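Side-chain contacts in uncharacterized protein (Legionella pneumophila subsp. pneumophila, PDB 4WRP), which is of unknown function but is probably a bacterial effector, represented here by its helical, strand-free C-terminal DUF5617 domain: residues H39-R42 and T43-D47; D95-D98 and N99-I102. All blocks are in the same frame, centred on the assembly; numbering follows the deposited sequence.

Contact 1. Residues H39-R42 and T43-D47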
ATOM      1  N   HIS A  39     -15.895   0.285  -2.601  1.00 27.97           N
ATOM      2  CA  HIS A  39     -16.208   0.637  -1.223  1.00 28.85           C
ATOM      3  C   HIS A  39     -15.715  -0.362  -0.172  1.00 27.62           C
ATOM      4  O   HIS A  39     -15.191   0.049   0.856  1.00 26.35           O
ATOM      5  CB  HIS A  39     -17.707   0.892  -0.991  1.00 33.14           C
ATOM      6  CG  HIS A  39     -17.969   1.636   0.288  1.00 34.74           C
ATOM      7  ND1 HIS A  39     -18.558   1.041   1.390  1.00 37.97           N
ATOM      8  CD2 HIS A  39     -17.639   2.892   0.669  1.00 33.93           C
ATOM      9  CE1 HIS A  39     -18.617   1.913   2.378  1.00 36.89           C
ATOM     10  NE2 HIS A  39     -18.074   3.048   1.962  1.00 40.19           N
ATOM     11  N   ALA A  40     -15.856  -1.655  -0.423  1.00 26.37           N
ATOM     12  CA  ALA A  40     -15.342  -2.668   0.486  1.00 27.09           C
ATOM     13  C   ALA A  40     -13.818  -2.565   0.624  1.00 26.33           C
ATOM     14  O   ALA A  40     -13.278  -2.619   1.733  1.00 25.37           O
ATOM     15  CB  ALA A  40     -15.750  -4.076  -0.004  1.00 28.19           C
ATOM     16  N   ILE A  41     -13.136  -2.337  -0.504  1.00 26.20           N
ATOM     17  CA  ILE A  41     -11.703  -2.146  -0.475  1.00 25.83           C
ATOM     18  C   ILE A  41     -11.379  -0.879   0.290  1.00 24.17           C
ATOM     19  O   ILE A  41     -10.461  -0.830   1.115  1.00 23.92           O
ATOM     20  CB  ILE A  41     -11.140  -2.035  -1.905  1.00 26.41           C
ATOM     21  CG1 ILE A  41     -11.244  -3.395  -2.578  1.00 27.53           C
ATOM     22  CG2 ILE A  41      -9.681  -1.573  -1.877  1.00 26.18           C
ATOM     23  CD1 ILE A  41     -11.016  -3.358  -4.064  1.00 28.32           C
ATOM     24  N   ARG A  42     -12.115   0.168   0.013  1.00 24.41           N
ATOM     25  CA  ARG A  42     -11.879   1.432   0.754  1.00 24.16           C
ATOM     26  C   ARG A  42     -11.991   1.252   2.271  1.00 24.69           C
ATOM     27  O   ARG A  42     -11.143   1.722   3.068  1.00 23.99           O
ATOM     28  CB  ARG A  42     -12.857   2.489   0.303  1.00 24.62           C
ATOM     29  CG  ARG A  42     -12.527   3.848   0.934  1.00 25.32           C
ATOM     30  CD  ARG A  42     -13.708   4.796   1.014  1.00 27.25           C
ATOM     31  NE  ARG A  42     -13.247   6.069   1.619  1.00 28.06           N
ATOM     32  CZ  ARG A  42     -13.062   6.276   2.927  1.00 29.36           C
ATOM     33  NH1 ARG A  42     -13.325   5.310   3.807  1.00 30.43           N
ATOM     34  NH2 ARG A  42     -12.623   7.471   3.385  1.00 29.02           N
ATOM     35  N   THR A  43     -13.032   0.537   2.680  1.00 25.84           N
ATOM     36  CA  THR A  43     -13.215   0.223   4.096  1.00 28.79           C
ATOM     37  C   THR A  43     -12.015  -0.460   4.736  1.00 28.58           C
ATOM     38  O   THR A  43     -11.545  -0.050   5.800  1.00 27.62           O
ATOM     39  CB  THR A  43     -14.495  -0.604   4.302  1.00 31.03           C
ATOM     40  OG1 THR A  43     -15.567   0.181   3.793  1.00 33.43           O
ATOM     41  CG2 THR A  43     -14.735  -0.830   5.759  1.00 32.33           C
ATOM     42  N   VAL A  44     -11.510  -1.481   4.054  1.00 25.75           N
ATOM     43  CA  VAL A  44     -10.384  -2.226   4.544  1.00 25.07           C
ATOM     44  C   VAL A  44      -9.110  -1.375   4.579  1.00 23.47           C
ATOM     45  O   VAL A  44      -8.315  -1.461   5.522  1.00 22.71           O
ATOM     46  CB  VAL A  44     -10.196  -3.474   3.666  1.00 25.68           C
ATOM     47  CG1 VAL A  44      -8.862  -4.137   3.914  1.00 26.11           C
ATOM     48  CG2 VAL A  44     -11.374  -4.419   3.934  1.00 28.52           C
ATOM     49  N   LEU A  45      -8.879  -0.597   3.540  1.00 21.80           N
ATOM     50  CA  LEU A  45      -7.714   0.310   3.537  1.00 22.66           C
ATOM     51  C   LEU A  45      -7.837   1.355   4.626  1.00 22.72           C
ATOM     52  O   LEU A  45      -6.864   1.680   5.293  1.00 24.58           O
ATOM     53  CB  LEU A  45      -7.565   0.995   2.170  1.00 21.87           C
ATOM     54  CG  LEU A  45      -7.358   0.121   0.958  1.00 23.20           C
ATOM     55  CD1 LEU A  45      -7.278   1.088  -0.245  1.00 23.54           C
ATOM     56  CD2 LEU A  45      -6.115  -0.722   1.065  1.00 23.23           C
ATOM     57  N   ASP A  46      -9.026   1.897   4.817  1.00 25.03           N
ATOM     58  CA  ASP A  46      -9.175   2.909   5.873  1.00 26.49           C
ATOM     59  C   ASP A  46      -8.870   2.299   7.239  1.00 27.22           C
ATOM     60  O   ASP A  46      -8.165   2.874   8.022  1.00 25.99           O
ATOM     61  CB  ASP A  46     -10.572   3.506   5.820  1.00 29.65           C
ATOM     62  CG  ASP A  46     -10.696   4.794   6.664  1.00 32.84           C
ATOM     63  OD1 ASP A  46      -9.753   5.618   6.766  1.00 38.47           O
ATOM     64  OD2 ASP A  46     -11.772   4.980   7.224  1.00 37.86           O
ATOM     65  N   ASP A  47      -9.375   1.094   7.489  1.00 27.77           N
ATOM     66  CA  ASP A  47      -9.104   0.393   8.735  1.00 29.61           C
ATOM     67  C   ASP A  47      -7.596   0.221   8.916  1.00 27.79           C
ATOM     68  O   ASP A  47      -7.060   0.460  10.006  1.00 28.05           O
ATOM     69  CB  ASP A  47      -9.870  -0.942   8.791  1.00 31.63           C
ATOM     70  CG  ASP A  47      -9.595  -1.713  10.059  1.00 34.90           C
ATOM     71  OD1 ASP A  47      -9.782  -1.096  11.137  1.00 35.06           O
ATOM     72  OD2 ASP A  47      -9.178  -2.913   9.968  1.00 32.82           O
TER
HETATM   73  O   HOH W   1     -15.259   3.226   3.980  1.00 36.76           O
HETATM   74  O   HOH W   2     -13.308   6.984   6.363  1.00 41.84           O

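Contact 2. Residues D95-D98 and N99-I102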
ATOM      1  N   ASP A  95      -4.705  -2.494  -9.056  1.00 29.11           N
ATOM      2  CA  ASP A  95      -3.412  -2.226  -9.732  1.00 27.44           C
ATOM      3  C   ASP A  95      -2.642  -1.118  -9.032  1.00 25.88           C
ATOM      4  O   ASP A  95      -1.428  -1.204  -8.921  1.00 25.87           O
ATOM      5  CB  ASP A  95      -3.589  -1.857 -11.207  1.00 29.82           C
ATOM      6  CG  ASP A  95      -3.938  -3.103 -12.097  1.00 35.26           C
ATOM      7  OD1 ASP A  95      -3.565  -4.230 -11.725  1.00 36.58           O
ATOM      8  OD2 ASP A  95      -4.560  -2.938 -13.162  1.00 37.36           O
ATOM      9  N   ARG A  96      -3.331  -0.076  -8.603  1.00 23.56           N
ATOM     10  CA  ARG A  96      -2.670   0.996  -7.860  1.00 23.49           C
ATOM     11  C   ARG A  96      -2.022   0.423  -6.610  1.00 23.33           C
ATOM     12  O   ARG A  96      -0.861   0.712  -6.325  1.00 23.63           O
ATOM     13  CB  ARG A  96      -3.668   2.115  -7.508  1.00 23.01           C
ATOM     14  CG  ARG A  96      -3.101   3.218  -6.609  1.00 24.70           C
ATOM     15  CD  ARG A  96      -2.261   4.279  -7.369  1.00 27.35           C
ATOM     16  NE  ARG A  96      -1.982   5.439  -6.509  1.00 30.11           N
ATOM     17  CZ  ARG A  96      -0.909   5.649  -5.732  1.00 30.48           C
ATOM     18  NH1 ARG A  96       0.157   4.845  -5.696  1.00 29.86           N
ATOM     19  NH2 ARG A  96      -0.893   6.735  -4.966  1.00 31.23           N
ATOM     20  N   LEU A  97      -2.761  -0.413  -5.861  1.00 24.03           N
ATOM     21  CA  LEU A  97      -2.240  -0.988  -4.629  1.00 23.18           C
ATOM     22  C   LEU A  97      -1.076  -1.900  -4.913  1.00 24.41           C
ATOM     23  O   LEU A  97      -0.039  -1.883  -4.214  1.00 25.95           O
ATOM     24  CB  LEU A  97      -3.320  -1.712  -3.841  1.00 22.94           C
ATOM     25  CG  LEU A  97      -4.409  -0.809  -3.302  1.00 22.06           C
ATOM     26  CD1 LEU A  97      -5.640  -1.621  -2.956  1.00 23.00           C
ATOM     27  CD2 LEU A  97      -3.924  -0.044  -2.068  1.00 23.16           C
ATOM     28  N   ASP A  98      -1.189  -2.618  -5.995  1.00 25.11           N
ATOM     29  CA  ASP A  98      -0.174  -3.607  -6.350  1.00 27.97           C
ATOM     30  C   ASP A  98       1.156  -2.934  -6.534  1.00 27.12           C
ATOM     31  O   ASP A  98       2.153  -3.365  -5.997  1.00 27.43           O
ATOM     32  CB  ASP A  98      -0.569  -4.263  -7.661  1.00 32.00           C
ATOM     33  CG  ASP A  98      -0.210  -5.699  -7.722  1.00 41.39           C
ATOM     34  OD1 ASP A  98       0.562  -6.164  -6.845  1.00 44.52           O
ATOM     35  OD2 ASP A  98      -0.699  -6.362  -8.687  1.00 43.19           O
ATOM     36  N   ASN A  99       1.125  -1.788  -7.219  1.00 25.87           N
ATOM     37  CA  ASN A  99       2.321  -1.108  -7.685  1.00 27.12           C
ATOM     38  C   ASN A  99       2.780   0.085  -6.832  1.00 28.28           C
ATOM     39  O   ASN A  99       3.602   0.896  -7.298  1.00 28.88           O
ATOM     40  CB  ASN A  99       2.006  -0.637  -9.104  1.00 28.11           C
ATOM     41  CG  ASN A  99       1.879  -1.811 -10.058  1.00 28.42           C
ATOM     42  OD1 ASN A  99       2.820  -2.558 -10.217  1.00 31.32           O
ATOM     43  ND2 ASN A  99       0.746  -1.969 -10.680  1.00 28.63           N
ATOM     44  N   LEU A 100       2.276   0.208  -5.611  1.00 25.29           N
ATOM     45  CA  LEU A 100       2.522   1.422  -4.844  1.00 28.03           C
ATOM     46  C   LEU A 100       3.973   1.510  -4.387  1.00 28.42           C
ATOM     47  O   LEU A 100       4.441   2.596  -4.063  1.00 28.92           O
ATOM     48  CB  LEU A 100       1.547   1.596  -3.667  1.00 27.65           C
ATOM     49  CG  LEU A 100       1.666   0.657  -2.486  1.00 26.80           C
ATOM     50  CD1 LEU A 100       2.822   1.062  -1.587  1.00 27.50           C
ATOM     51  CD2 LEU A 100       0.362   0.627  -1.717  1.00 26.75           C
ATOM     52  N   ALA A 101       4.698   0.405  -4.391  1.00 26.77           N
ATOM     53  CA  ALA A 101       6.057   0.444  -3.872  1.00 30.22           C
ATOM     54  C   ALA A 101       7.099   0.730  -4.943  1.00 34.33           C
ATOM     55  O   ALA A 101       8.237   0.965  -4.633  1.00 42.39           O
ATOM     56  CB  ALA A 101       6.400  -0.832  -3.128  1.00 28.41           C
ATOM     57  N   ILE A 102       6.728   0.752  -6.200  1.00 34.16           N
ATOM     58  CA  ILE A 102       7.751   0.936  -7.215  1.00 36.47           C
ATOM     59  C   ILE A 102       7.906   2.397  -7.584  1.00 36.09           C
ATOM     60  O   ILE A 102       6.962   3.211  -7.443  1.00 36.99           O
ATOM     61  CB  ILE A 102       7.441   0.110  -8.438  1.00 40.76           C
ATOM     62  CG1 ILE A 102       6.236   0.657  -9.153  1.00 44.94           C
ATOM     63  CG2 ILE A 102       7.249  -1.343  -8.022  1.00 42.43           C
ATOM     64  CD1 ILE A 102       5.816  -0.234 -10.295  1.00 52.53           C
TER
HETATM   65  O   HOH W   3       2.713   5.308  -4.393  1.00 41.71           O
HETATM   66  O   HOH W   4       4.632  -2.104  -5.641  1.00 29.31           O

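Contact 1. Residues H39-R42 and T43-D47
T43 grips the carbonyl oxygen of H39 twice, once through its backbone N at 2.9 Å and once through its hydroxyl, with OG1 to O at 3.0 Å. The two donors arrive from opposite faces of the carbonyl plane. Threonine manages this because OG1 stands beside its own backbone N and anti to the carbonyl carbon (chi1 -59°), which turns the hydroxyl back to the preceding turn. The same OG1 lies over one face of the H39 imidazole, near its rim, with CE1 3.8 Å away. Three residues further along, R42 and D46 extend alongside each other from the same face of the helix. Their salt bridge is long, NH1 to OD2 3.8 Å, and the guanidinium and carboxylate planes are turned 66° apart. Water 2 mends the gap: it accepts from R42 NH1 and donates to D46 OD2 at 2.7 Å. Water 1 takes another bond from NH1, at 2.8 Å, and donates to T43 OG1. On the buried side I41 and L45 also lie alongside each other, CG2 of I41 3.9 Å from CD1 of L45, branched apolar chains suited to the interior between helices 6-21, 68-83 and 90-98.

Further out, D83 pairs with R42 NE and K50 with D46 OD1, so both ends of the i to i+4 pair are held by stronger outside partners. The arrangement is that of an amphipathic helix, whose polar face is consistent with a hydrated charge network. Direct attraction between R42 and D46 is probably modest, and water probably carries much of their link.

Contact 2. Residues D95-D98 and N99-I102
N99, the first residue past helix 90-98, bonds to the carbonyl oxygen of D95 with both its backbone N and its side-chain amide. N to O is 3.1 Å and ND2 to O 2.9 Å, the two donors coming from opposite faces of the carbonyl plane. Neither bond is straight: the amide N-H makes 131° at hydrogen, and the oxygen sits 33° out of the amide plane. With CG beside the backbone N (chi1 -69°), the short asparagine chain folds back over the last turn, where its amide can supply an extra donor as the helical pattern fails. Beyond this point the backbone bonds weaken. L100 N reaches L97 O at 3.4 Å in a weak bond, and N99 to I102 form a type I beta turn.

The close-packed side belongs to L100. Its CG comes 3.5 Å from L97 O, while CD2 meets CD2 of L97 more loosely at 4.4 Å. Leucine suits this buried position because its branched apolar end packs on V74 and I78. The watery side is built differently. R96 bends at chi2 and runs roughly perpendicular to L100, NH1 passing 4.1 Å from CB; water 3, in the guanidinium plane, accepts from NH1 and donates to L100 O. Water 4 donates to D98 O and accepts from A101 N, linking the helix end to the turn; H10 NE2 also bonds to D98 O.

Salt bridges tie both flanks to the fold, R96 to E81 of helix 68-83 and D98 to R14 of helix 6-21. L97 packs on F17 and I78, and L100 touches H10 as well, so the helix end and its turn are wedged between helices 6-21 and 68-83.

Contact 1 lies within helix 34-49, whereas contact 2 marks where helix 90-98 gives way to the loop leading to helix 114-117. Their centres are about 16 Å apart, yet their apolar sides meet directly: L45 CD2 packs 3.9 Å from L97 CD2, and I41 CG2 lies 4.2 Å from L97 CD1. L97 is thus shared, meeting L100 just beyond its helix in contact 2, and I41 and L45 of contact 1. Helix 68-83 joins them too, since D83 and E81 pair with the arginine of contact 1 and contact 2 respectively. No active site or ligand is identified here; the buried apolar sides of both contacts face the interior of this helical domain.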